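PDB 6RIW: ORF10 from Moritella marina, which probably catalyses chain-elongating condensations in polyunsaturated fatty acid synthesis, this chain being the ketosynthase–chain length factor didomain of a longer synthase protein. Local coordinates for residues Ala10-Gly15 against Gly64-Phe69; Asp87-Trp92 against Gly221-Ala226; Glu759-Arg764 against Ser883-Ala888; Ala746-Lys751 against Ser845-Ala850. All coordinates share one frame; numbering follows the deposited sequence.

Followed from the N terminus, the chain first forms contact 1, which joins the end of strand 4-12 to the loop after strand 62-64 and closes a 48-residue excursion. Contact 2 follows in series, spanning 128 residues to set the start of helix 88-104 on strand 217-224. The two abut through W92, and both belong to the first ketosynthase unit. The second unit, presumably the chain length factor, holds contacts 4 and 3, which cross: contact 4 closes 93 residues and packs strand 741-752 against helix 841-854, while contact 3 closes 118 and pairs strand 763-772 with strand 876-884. They touch where A763 packs on A850. Contacts 1 and 3 lie on opposite sides of the chain's centre.

Contact 1 of 4, residues Ala10-Gly15 against Gly64-Phe69; sequences ANLFPG and GYISDF
L12 and F69 meet through a CH-pi contact: L12 CD2 stands over the middle of the F69 ring, 3.8 Å from its centroid and only 3° off the normal. L12 CG lies anti to the backbone N (chi1 -178°), which carries both methyls across to the ring. CD1 lies above the rim on the same side, 3.7 Å from F69 CD1. A flat ring suits this place because it offers a broad apolar surface to a branched side chain. With an alanine here, L12 CD2 would probably lose the surface it rests on, and W92 and Y95, which also meet the ring, would lose an aromatic neighbour.

The other apolar contacts centre on I66, whose CD1 presses against the backbone before P14, 3.3 Å from F13 C, while its CG2 touches L12. P14 CG sits 3.4 Å from G64 C; glycine suits position 64, since the proline ring lies close against its backbone. All this happens where strand 4-12 of a thiolase-like ketosynthase fold runs out into a loop.

Polar contacts complete the join. P14 CA directs a C-H to Y65 O at 3.3 Å. Water 1 accepts from G15 N and S67 N, and bonds weakly to Y65 O.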
loop_
_atom_site.group_PDB
_atom_site.type_symbol
_atom_site.label_atom_id
_atom_site.label_comp_id
_atom_site.label_asym_id
_atom_site.label_seq_id
_atom_site.Cartn_x
_atom_site.Cartn_y
_atom_site.Cartn_z
ATOM N N ALA A 10 15.734 -4.994 -14.036
ATOM C CA ALA A 10 14.790 -4.788 -15.126
ATOM C C ALA A 10 14.010 -3.505 -14.880
ATOM O O ALA A 10 13.843 -3.057 -13.739
ATOM C CB ALA A 10 13.849 -5.979 -15.282
ATOM N N ASN A 11 13.507 -2.926 -15.968
ATOM C CA ASN A 11 12.742 -1.696 -15.846
ATOM C C ASN A 11 11.643 -1.629 -16.891
ATOM O O ASN A 11 11.782 -2.134 -18.012
ATOM C CB ASN A 11 13.623 -0.468 -16.005
ATOM C CG ASN A 11 14.287 -0.419 -17.375
ATOM O OD1 ASN A 11 15.113 -1.275 -17.682
ATOM N ND2 ASN A 11 13.906 0.555 -18.210
ATOM N N LEU A 12 10.557 -0.954 -16.516
ATOM C CA LEU A 12 9.547 -0.483 -17.466
ATOM C C LEU A 12 9.315 0.962 -17.064
ATOM O O LEU A 12 8.558 1.244 -16.130
ATOM C CB LEU A 12 8.266 -1.317 -17.433
ATOM C CG LEU A 12 7.180 -0.931 -18.428
ATOM C CD1 LEU A 12 7.718 -1.040 -19.863
ATOM C CD2 LEU A 12 5.977 -1.857 -18.219
ATOM N N PHE A 13 9.998 1.870 -17.752
ATOM C CA PHE A 13 9.994 3.294 -17.460
ATOM C C PHE A 13 9.373 4.053 -18.618
ATOM O O PHE A 13 9.306 3.534 -19.738
ATOM C CB PHE A 13 11.423 3.822 -17.249
ATOM C CG PHE A 13 12.151 3.233 -16.072
ATOM C CD1 PHE A 13 11.467 2.618 -15.017
ATOM C CD2 PHE A 13 13.535 3.308 -16.019
ATOM C CE1 PHE A 13 12.155 2.082 -13.937
ATOM C CE2 PHE A 13 14.240 2.782 -14.944
ATOM C CZ PHE A 13 13.546 2.168 -13.889
ATOM N N PRO A 14 8.911 5.292 -18.400
ATOM C CA PRO A 14 8.504 6.109 -19.546
ATOM C C PRO A 14 9.634 6.122 -20.567
ATOM O O PRO A 14 10.777 6.449 -20.222
ATOM C CB PRO A 14 8.252 7.494 -18.939
ATOM C CG PRO A 14 7.914 7.210 -17.474
ATOM C CD PRO A 14 8.721 5.990 -17.109
ATOM N N GLY A 15 9.356 5.661 -21.787
ATOM C CA GLY A 15 10.339 5.639 -22.842
ATOM C C GLY A 15 11.139 4.359 -23.005
ATOM O O GLY A 15 11.779 4.197 -24.050
ATOM N N GLY A 64 5.172 11.284 -16.886
ATOM C CA GLY A 64 5.940 10.220 -17.489
ATOM C C GLY A 64 5.056 8.999 -17.618
ATOM O O GLY A 64 4.715 8.391 -16.605
ATOM N N TYR A 65 4.646 8.641 -18.835
ATOM C CA TYR A 65 3.692 7.556 -19.020
ATOM C C TYR A 65 4.321 6.400 -19.774
ATOM O O TYR A 65 5.321 6.558 -20.485
ATOM C CB TYR A 65 2.435 8.034 -19.755
ATOM C CG TYR A 65 1.781 9.147 -18.989
ATOM C CD1 TYR A 65 1.164 8.897 -17.769
ATOM C CD2 TYR A 65 1.816 10.456 -19.466
ATOM C CE1 TYR A 65 0.581 9.923 -17.053
ATOM C CE2 TYR A 65 1.233 11.485 -18.763
ATOM C CZ TYR A 65 0.617 11.216 -17.556
ATOM O OH TYR A 65 0.043 12.250 -16.845
ATOM N N ILE A 66 3.727 5.226 -19.575
ATOM C CA ILE A 66 4.123 3.998 -20.259
ATOM C C ILE A 66 3.257 3.910 -21.503
ATOM O O ILE A 66 2.051 3.678 -21.404
ATOM C CB ILE A 66 3.932 2.755 -19.379
ATOM C CG1 ILE A 66 4.737 2.861 -18.080
ATOM C CG2 ILE A 66 4.305 1.474 -20.150
ATOM C CD1 ILE A 66 6.220 3.211 -18.315
ATOM N N SER A 67 3.863 4.086 -22.673
ATOM C CA SER A 67 3.133 4.064 -23.933
ATOM C C SER A 67 3.498 2.815 -24.723
ATOM O O SER A 67 4.661 2.392 -24.724
ATOM C CB SER A 67 3.445 5.307 -24.765
ATOM O OG SER A 67 3.074 6.474 -24.047
ATOM N N ASP A 68 2.492 2.218 -25.369
ATOM C CA ASP A 68 2.706 1.177 -26.380
ATOM C C ASP A 68 3.430 -0.045 -25.816
ATOM O O ASP A 68 4.268 -0.661 -26.480
ATOM C CB ASP A 68 3.457 1.754 -27.581
ATOM C CG ASP A 68 2.734 2.950 -28.185
ATOM O OD1 ASP A 68 1.504 2.842 -28.414
ATOM O OD2 ASP A 68 3.377 4.002 -28.400
ATOM N N PHE A 69 3.121 -0.396 -24.573
ATOM C CA PHE A 69 3.608 -1.635 -23.973
ATOM C C PHE A 69 2.543 -2.708 -24.172
ATOM O O PHE A 69 1.388 -2.511 -23.794
ATOM C CB PHE A 69 3.911 -1.458 -22.480
ATOM C CG PHE A 69 4.325 -2.736 -21.797
ATOM C CD1 PHE A 69 5.605 -3.247 -21.972
ATOM C CD2 PHE A 69 3.426 -3.441 -21.003
ATOM C CE1 PHE A 69 5.992 -4.432 -21.347
ATOM C CE2 PHE A 69 3.795 -4.624 -20.374
ATOM C CZ PHE A 69 5.091 -5.126 -20.550
HETATM O O HOH W 1 6.860 4.472 -22.669
#

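Contact 2 of 4, residues Asp87-Trp92 against Gly221-Ala226; sequences DDLNQW and GAVSAA
The W92 indole meets S224 at its edge: S224 O lies in the ring plane, 3.6 Å from W92 CZ3. D88 CB rests on one face, 3.6 Å above the plane and offset toward the rim. A225 CB approaches the same six-membered ring obliquely, 3.7 Å from W92 CZ3. The other flat group, the D87 carboxylate, takes L89 N at OD2 from the anti side, 26° out of its plane.

D87 is the N-cap residue of helix 88-104, and this is its capping bond, 2.9 Å from L89 N to D87 OD2 and nearly straight at 175°. The helix packs against strand 217-224 at 8.5 Å between local axes, its direction 150° from the strand's, as one of the helices covering a sheet of the thiolase-like fold.

A225 suits the place where the backbones come nearest: its single methyl fits 3.6 Å from L89 CA, leaving the helix room to approach. Two residues earlier on the strand, V223 CG1 meets L89 CD2, the two side chains crossing at about a right angle.

Water 2 donates both to D87 OD2 and to A225 O, bridging cap and strand, while D87 OD1 is held by S128. A leucine in place of D87 would probably leave L89 N without its capping acceptor and break the water bridge. D88 sends its carboxylate to K127 in a salt bridge.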
loop_
_atom_site.group_PDB
_atom_site.type_symbol
_atom_site.label_atom_id
_atom_site.label_comp_id
_atom_site.label_asym_id
_atom_site.label_seq_id
_atom_site.Cartn_x
_atom_site.Cartn_y
_atom_site.Cartn_z
ATOM N N ASP A 87 -4.841 -5.872 -14.523
ATOM C CA ASP A 87 -4.469 -4.478 -14.741
ATOM C C ASP A 87 -2.984 -4.328 -15.088
ATOM O O ASP A 87 -2.148 -5.195 -14.796
ATOM C CB ASP A 87 -4.765 -3.660 -13.465
ATOM C CG ASP A 87 -4.708 -2.152 -13.674
ATOM O OD1 ASP A 87 -5.717 -1.571 -14.164
ATOM O OD2 ASP A 87 -3.676 -1.520 -13.297
ATOM N N ASP A 88 -2.663 -3.167 -15.677
ATOM C CA ASP A 88 -1.266 -2.745 -15.854
ATOM C C ASP A 88 -0.455 -2.943 -14.580
ATOM O O ASP A 88 0.727 -3.319 -14.626
ATOM C CB ASP A 88 -1.212 -1.266 -16.236
ATOM C CG ASP A 88 -1.580 -1.005 -17.688
ATOM O OD1 ASP A 88 -1.494 -1.944 -18.506
ATOM O OD2 ASP A 88 -1.970 0.154 -17.989
ATOM N N LEU A 89 -1.048 -2.622 -13.428
ATOM C CA LEU A 89 -0.324 -2.800 -12.167
ATOM C C LEU A 89 0.287 -4.191 -12.087
ATOM O O LEU A 89 1.483 -4.350 -11.813
ATOM C CB LEU A 89 -1.258 -2.572 -10.988
ATOM C CG LEU A 89 -0.553 -2.214 -9.673
ATOM C CD1 LEU A 89 -1.547 -1.522 -8.742
ATOM C CD2 LEU A 89 0.008 -3.440 -9.034
ATOM N N ASN A 90 -0.536 -5.215 -12.301
ATOM C CA ASN A 90 -0.045 -6.585 -12.199
ATOM C C ASN A 90 0.871 -6.927 -13.358
ATOM O O ASN A 90 1.915 -7.574 -13.167
ATOM C CB ASN A 90 -1.222 -7.558 -12.166
ATOM C CG ASN A 90 -2.249 -7.201 -11.098
ATOM O OD1 ASN A 90 -2.238 -7.759 -10.012
ATOM N ND2 ASN A 90 -3.133 -6.267 -11.410
ATOM N N GLN A 91 0.489 -6.527 -14.572
ATOM C CA GLN A 91 1.247 -6.945 -15.749
ATOM C C GLN A 91 2.629 -6.308 -15.771
ATOM O O GLN A 91 3.616 -6.961 -16.142
ATOM C CB GLN A 91 0.476 -6.591 -17.012
ATOM C CG GLN A 91 -0.846 -7.377 -17.106
ATOM C CD GLN A 91 -1.547 -7.186 -18.423
ATOM O OE1 GLN A 91 -1.277 -6.232 -19.147
ATOM N NE2 GLN A 91 -2.462 -8.105 -18.748
ATOM N N TRP A 92 2.719 -5.031 -15.395
ATOM C CA TRP A 92 4.028 -4.388 -15.377
ATOM C C TRP A 92 4.938 -5.034 -14.338
ATOM O O TRP A 92 6.135 -5.202 -14.579
ATOM C CB TRP A 92 3.889 -2.896 -15.098
ATOM C CG TRP A 92 3.181 -2.128 -16.162
ATOM C CD1 TRP A 92 2.797 -2.573 -17.403
ATOM C CD2 TRP A 92 2.753 -0.769 -16.074
ATOM N NE1 TRP A 92 2.161 -1.572 -18.086
ATOM C CE2 TRP A 92 2.129 -0.448 -17.297
ATOM C CE3 TRP A 92 2.842 0.210 -15.078
ATOM C CZ2 TRP A 92 1.566 0.810 -17.543
ATOM C CZ3 TRP A 92 2.297 1.468 -15.326
ATOM C CH2 TRP A 92 1.674 1.755 -16.556
ATOM N N GLY A 221 11.613 -4.370 -5.682
ATOM C CA GLY A 221 11.215 -3.489 -6.751
ATOM C C GLY A 221 9.985 -2.715 -6.352
ATOM O O GLY A 221 9.622 -2.676 -5.174
ATOM N N ALA A 222 9.351 -2.099 -7.348
ATOM C CA ALA A 222 8.170 -1.280 -7.098
ATOM C C ALA A 222 7.404 -1.080 -8.395
ATOM O O ALA A 222 7.940 -1.254 -9.491
ATOM C CB ALA A 222 8.537 0.078 -6.492
ATOM N N VAL A 223 6.147 -0.677 -8.247
ATOM C CA VAL A 223 5.253 -0.420 -9.368
ATOM C C VAL A 223 4.404 0.779 -8.980
ATOM O O VAL A 223 4.052 0.956 -7.802
ATOM C CB VAL A 223 4.398 -1.662 -9.721
ATOM C CG1 VAL A 223 3.530 -2.077 -8.530
ATOM C CG2 VAL A 223 3.511 -1.391 -10.943
ATOM N N SER A 224 4.173 1.654 -9.956
ATOM C CA SER A 224 3.311 2.821 -9.836
ATOM C C SER A 224 2.377 2.743 -11.039
ATOM O O SER A 224 2.787 3.051 -12.167
ATOM C CB SER A 224 4.144 4.112 -9.828
ATOM O OG SER A 224 3.357 5.256 -10.113
ATOM N N ALA A 225 1.134 2.304 -10.814
ATOM C CA ALA A 225 0.151 2.161 -11.897
ATOM C C ALA A 225 -1.247 2.522 -11.410
ATOM O O ALA A 225 -2.244 1.866 -11.752
ATOM C CB ALA A 225 0.151 0.740 -12.459
ATOM N N ALA A 226 -1.334 3.550 -10.581
ATOM C CA ALA A 226 -2.633 4.053 -10.159
ATOM C C ALA A 226 -3.366 4.718 -11.324
ATOM O O ALA A 226 -2.763 5.150 -12.310
ATOM C CB ALA A 226 -2.450 5.068 -9.026
HETATM O O HOH W 2 -4.025 1.189 -13.680
#

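Contact 3 of 4, residues Glu759-Arg764 against Ser883-Ala888; sequences EQVYAR and SSSAQA
R764 and S885 meet where the arginine's long side chain reaches past the paired residues to the loop that follows the partner strand. Its chain is extended from CG to NE (chi2 178°, chi3 -169°), which brings NH2 to 3.5 Å from S885 CB. V761 CG1 lies above one face of the guanidinium, toward its rim, and also touches S885 CB at 3.7 Å. V761 CG1 and the S885 methylene thus give the guanidinium apolar neighbours, while NE bonds to S753 OG.

The backbones join as an antiparallel hydrogen-bonded pair: R764 N donates to S883 O at 3.0 Å and S883 N to R764 O at 2.9 Å. This joins strand 763-772 to strand 876-884 within the second ketosynthase-like unit, where these strands also pair with 469-478 and 865-870, respectively. S883 sits on the same face of the sheet as R764, its CB-OG bond turned in between the backbone N and carbonyl carbon (chi1 71°), and its hydroxyl bonds to D766. The small A763 lets S883 O come within 3.4 Å of A763 CB.

Past the strands the contact is looser. Q887 stretches out beyond CG to lay OE1 3.5 Å from E759 CB. E759 bends at chi2 instead, and its OE2 is taken by T757 OG1. V761 O and Q887 O, 3.4 Å apart, are two acceptors without a bond between them.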
loop_
_atom_site.group_PDB
_atom_site.type_symbol
_atom_site.label_atom_id
_atom_site.label_comp_id
_atom_site.label_asym_id
_atom_site.label_seq_id
_atom_site.Cartn_x
_atom_site.Cartn_y
_atom_site.Cartn_z
ATOM N N GLU A 759 5.796 -7.194 34.240
ATOM C CA GLU A 759 4.464 -6.617 34.403
ATOM C C GLU A 759 3.969 -5.888 33.158
ATOM O O GLU A 759 2.845 -5.401 33.174
ATOM C CB GLU A 759 4.420 -5.667 35.604
ATOM C CG GLU A 759 5.210 -4.369 35.432
ATOM C CD GLU A 759 6.727 -4.590 35.479
ATOM O OE1 GLU A 759 7.195 -5.662 35.965
ATOM O OE2 GLU A 759 7.455 -3.690 35.016
ATOM N N GLN A 760 4.766 -5.818 32.092
ATOM C CA GLN A 760 4.328 -5.230 30.832
ATOM C C GLN A 760 3.635 -6.215 29.905
ATOM O O GLN A 760 2.957 -5.780 28.974
ATOM C CB GLN A 760 5.527 -4.687 30.053
ATOM C CG GLN A 760 6.309 -3.601 30.747
ATOM C CD GLN A 760 7.290 -2.996 29.793
ATOM O OE1 GLN A 760 8.400 -3.514 29.613
ATOM N NE2 GLN A 760 6.873 -1.922 29.124
ATOM N N VAL A 761 3.848 -7.515 30.081
ATOM C CA VAL A 761 3.669 -8.475 29.000
ATOM C C VAL A 761 2.263 -9.066 29.046
ATOM O O VAL A 761 1.858 -9.652 30.054
ATOM C CB VAL A 761 4.728 -9.581 29.070
ATOM C CG1 VAL A 761 4.499 -10.590 27.962
ATOM C CG2 VAL A 761 6.113 -8.953 28.965
ATOM N N TYR A 762 1.515 -8.900 27.950
ATOM C CA TYR A 762 0.277 -9.657 27.796
ATOM C C TYR A 762 0.584 -11.115 27.511
ATOM O O TYR A 762 0.145 -12.012 28.239
ATOM C CB TYR A 762 -0.581 -9.073 26.670
ATOM C CG TYR A 762 -1.287 -7.765 26.975
ATOM C CD1 TYR A 762 -2.526 -7.755 27.598
ATOM C CD2 TYR A 762 -0.720 -6.544 26.608
ATOM C CE1 TYR A 762 -3.198 -6.565 27.854
ATOM C CE2 TYR A 762 -1.378 -5.344 26.849
ATOM C CZ TYR A 762 -2.627 -5.366 27.473
ATOM O OH TYR A 762 -3.258 -4.184 27.729
ATOM N N ALA A 763 1.344 -11.364 26.440
ATOM C CA ALA A 763 1.697 -12.686 25.951
ATOM C C ALA A 763 2.915 -12.502 25.060
ATOM O O ALA A 763 3.251 -11.379 24.681
ATOM C CB ALA A 763 0.530 -13.325 25.165
ATOM N N ARG A 764 3.598 -13.600 24.760
ATOM C CA ARG A 764 4.728 -13.576 23.849
ATOM C C ARG A 764 4.331 -14.211 22.528
ATOM O O ARG A 764 3.617 -15.214 22.511
ATOM C CB ARG A 764 5.922 -14.328 24.433
ATOM C CG ARG A 764 6.743 -13.440 25.319
ATOM C CD ARG A 764 7.913 -14.166 25.960
ATOM N NE ARG A 764 8.414 -13.237 26.962
ATOM C CZ ARG A 764 7.985 -13.204 28.216
ATOM N NH1 ARG A 764 8.474 -12.297 29.049
ATOM N NH2 ARG A 764 7.101 -14.104 28.638
ATOM N N SER A 883 2.364 -17.542 23.678
ATOM C CA SER A 883 2.470 -18.223 24.966
ATOM C C SER A 883 2.191 -17.245 26.095
ATOM O O SER A 883 2.417 -16.039 25.967
ATOM C CB SER A 883 3.848 -18.897 25.111
ATOM O OG SER A 883 4.862 -17.926 25.290
ATOM N N SER A 884 1.650 -17.772 27.196
ATOM C CA SER A 884 1.377 -16.943 28.352
ATOM C C SER A 884 2.680 -16.563 29.044
ATOM O O SER A 884 3.722 -17.198 28.863
ATOM C CB SER A 884 0.445 -17.668 29.331
ATOM O OG SER A 884 0.999 -18.916 29.704
ATOM N N SER A 885 2.597 -15.529 29.859
ATOM C CA SER A 885 3.747 -14.989 30.571
ATOM C C SER A 885 3.504 -15.072 32.077
ATOM O O SER A 885 2.444 -15.521 32.538
ATOM C CB SER A 885 4.009 -13.554 30.139
ATOM O OG SER A 885 3.016 -12.704 30.665
ATOM N N ALA A 886 4.491 -14.579 32.837
ATOM C CA ALA A 886 4.513 -14.783 34.284
ATOM C C ALA A 886 3.451 -13.964 35.000
ATOM O O ALA A 886 2.858 -14.443 35.971
ATOM C CB ALA A 886 5.906 -14.443 34.842
ATOM N N GLN A 887 3.224 -12.717 34.572
ATOM C CA GLN A 887 2.319 -11.795 35.240
ATOM C C GLN A 887 1.267 -11.309 34.256
ATOM O O GLN A 887 1.500 -11.303 33.047
ATOM C CB GLN A 887 3.043 -10.543 35.772
ATOM C CG GLN A 887 4.317 -10.761 36.555
ATOM C CD GLN A 887 4.766 -9.488 37.295
ATOM O OE1 GLN A 887 3.984 -8.540 37.466
ATOM N NE2 GLN A 887 6.044 -9.445 37.692
ATOM N N ALA A 888 0.137 -10.838 34.787
ATOM C CA ALA A 888 -0.813 -10.094 33.970
ATOM C C ALA A 888 -0.260 -8.703 33.687
ATOM O O ALA A 888 0.418 -8.107 34.528
ATOM C CB ALA A 888 -2.173 -9.995 34.665
#

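Contact 4 of 4, residues Ala746-Lys751 against Ser845-Ala850; sequences AAIVVK and SIIKTA
S845 O, in the helix turn that carries I846 and I847 onto the strand, is gripped twice: by T849 OG1 at 2.8 Å and by T849 N at 3.1 Å. The two donors arrive from opposite faces of the carbonyl plane, the hydroxyl tilted 26° from it. Threonine thereby satisfies its buried hydroxyl within its own helix, and its methyl is left to pack among hydrophobic groups.

Across the contact no hydrogen bond forms, and the side-chain packing is apolar. I847 CD1 comes 3.5 Å from A746 CB, and the small alanine suits this close approach; the same methyl lies 3.9 Å from A747 O. I847 is stretched out (chi2 -177°), which lets its tip reach the strand. I748 CG2 rests 3.8 Å from I847 CG1, the two side chains sliding past each other in opposite directions.

Strand 741-752 and helix 841-854 pass at 61°, 9.5 Å between local axes. The helix touches I866 and I868 of strand 865-870 as well, and helix 668-682 packs beside it at I846, an arrangement consistent with the buried helix layer between two sheets in the thiolase fold. Branched aliphatic residues suit such a layer, filling space on both sides without polar demands.

I748 CD1 touches I846 CG2 more loosely at 4.2 Å. On another side of the helix K848, itself buried, carries its charge to E801 in a salt bridge and is also bonded to S828 OG.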
loop_
_atom_site.group_PDB
_atom_site.type_symbol
_atom_site.label_atom_id
_atom_site.label_comp_id
_atom_site.label_asym_id
_atom_site.label_seq_id
_atom_site.Cartn_x
_atom_site.Cartn_y
_atom_site.Cartn_z
ATOM N N ALA A 746 -7.091 -2.183 15.006
ATOM C CA ALA A 746 -6.494 -2.557 16.282
ATOM C C ALA A 746 -4.988 -2.394 16.167
ATOM O O ALA A 746 -4.442 -2.273 15.060
ATOM C CB ALA A 746 -6.884 -4.000 16.679
ATOM N N ALA A 747 -4.311 -2.380 17.323
ATOM C CA ALA A 747 -2.874 -2.159 17.308
ATOM C C ALA A 747 -2.239 -2.854 18.497
ATOM O O ALA A 747 -2.891 -3.076 19.530
ATOM C CB ALA A 747 -2.515 -0.653 17.324
ATOM N N ILE A 748 -0.969 -3.243 18.318
ATOM C CA ILE A 748 -0.163 -3.821 19.386
ATOM C C ILE A 748 1.210 -3.168 19.347
ATOM O O ILE A 748 1.649 -2.637 18.325
ATOM C CB ILE A 748 -0.016 -5.361 19.278
ATOM C CG1 ILE A 748 0.693 -5.776 17.991
ATOM C CG2 ILE A 748 -1.364 -6.053 19.460
ATOM C CD1 ILE A 748 0.973 -7.315 17.925
ATOM N N VAL A 749 1.880 -3.194 20.492
ATOM C CA VAL A 749 3.265 -2.766 20.617
ATOM C C VAL A 749 4.066 -4.002 20.970
ATOM O O VAL A 749 3.687 -4.737 21.887
ATOM C CB VAL A 749 3.441 -1.687 21.700
ATOM C CG1 VAL A 749 4.926 -1.372 21.880
ATOM C CG2 VAL A 749 2.625 -0.426 21.386
ATOM N N VAL A 750 5.154 -4.242 20.240
ATOM C CA VAL A 750 6.009 -5.387 20.495
ATOM C C VAL A 750 7.439 -4.907 20.745
ATOM O O VAL A 750 7.909 -3.920 20.170
ATOM C CB VAL A 750 5.967 -6.437 19.356
ATOM C CG1 VAL A 750 4.577 -7.084 19.260
ATOM C CG2 VAL A 750 6.403 -5.827 17.989
ATOM N N LYS A 751 8.131 -5.628 21.618
ATOM C CA LYS A 751 9.557 -5.468 21.870
ATOM C C LYS A 751 10.162 -6.855 21.978
ATOM O O LYS A 751 9.446 -7.821 22.274
ATOM C CB LYS A 751 9.815 -4.703 23.177
ATOM C CG LYS A 751 9.696 -3.175 23.094
ATOM C CD LYS A 751 10.147 -2.596 24.453
ATOM C CE LYS A 751 10.260 -1.093 24.481
ATOM N NZ LYS A 751 10.689 -0.667 25.857
ATOM N N SER A 845 -7.247 -11.855 15.671
ATOM C CA SER A 845 -6.870 -13.160 16.227
ATOM C C SER A 845 -5.763 -13.035 17.264
ATOM O O SER A 845 -5.787 -13.724 18.295
ATOM C CB SER A 845 -6.399 -14.094 15.118
ATOM O OG SER A 845 -7.409 -14.286 14.154
ATOM N N ILE A 846 -4.745 -12.223 16.971
ATOM C CA ILE A 846 -3.635 -12.062 17.915
ATOM C C ILE A 846 -4.133 -11.448 19.213
ATOM O O ILE A 846 -3.776 -11.898 20.315
ATOM C CB ILE A 846 -2.514 -11.219 17.281
ATOM C CG1 ILE A 846 -1.734 -12.070 16.269
ATOM C CG2 ILE A 846 -1.565 -10.662 18.380
ATOM C CD1 ILE A 846 -0.683 -11.273 15.441
ATOM N N ILE A 847 -4.989 -10.431 19.119
ATOM C CA ILE A 847 -5.416 -9.741 20.336
ATOM C C ILE A 847 -6.345 -10.621 21.177
ATOM O O ILE A 847 -6.207 -10.673 22.411
ATOM C CB ILE A 847 -6.060 -8.392 19.987
ATOM C CG1 ILE A 847 -4.948 -7.451 19.491
ATOM C CG2 ILE A 847 -6.808 -7.794 21.226
ATOM C CD1 ILE A 847 -5.431 -6.042 19.180
ATOM N N LYS A 848 -7.301 -11.325 20.542
ATOM C CA LYS A 848 -8.088 -12.312 21.287
ATOM C C LYS A 848 -7.174 -13.283 22.035
ATOM O O LYS A 848 -7.369 -13.557 23.230
ATOM C CB LYS A 848 -9.002 -13.112 20.356
ATOM C CG LYS A 848 -9.624 -14.339 21.061
ATOM C CD LYS A 848 -10.452 -15.226 20.122
ATOM C CE LYS A 848 -10.776 -16.594 20.743
ATOM N NZ LYS A 848 -11.494 -17.482 19.783
ATOM N N THR A 849 -6.200 -13.838 21.317
ATOM C CA THR A 849 -5.316 -14.853 21.885
ATOM C C THR A 849 -4.456 -14.268 22.996
ATOM O O THR A 849 -4.302 -14.881 24.065
ATOM C CB THR A 849 -4.447 -15.444 20.780
ATOM O OG1 THR A 849 -5.279 -16.042 19.775
ATOM C CG2 THR A 849 -3.477 -16.493 21.324
ATOM N N ALA A 850 -3.901 -13.071 22.775
ATOM C CA ALA A 850 -3.099 -12.435 23.822
ATOM C C ALA A 850 -3.928 -12.127 25.067
ATOM O O ALA A 850 -3.440 -12.288 26.191
ATOM C CB ALA A 850 -2.448 -11.160 23.290
#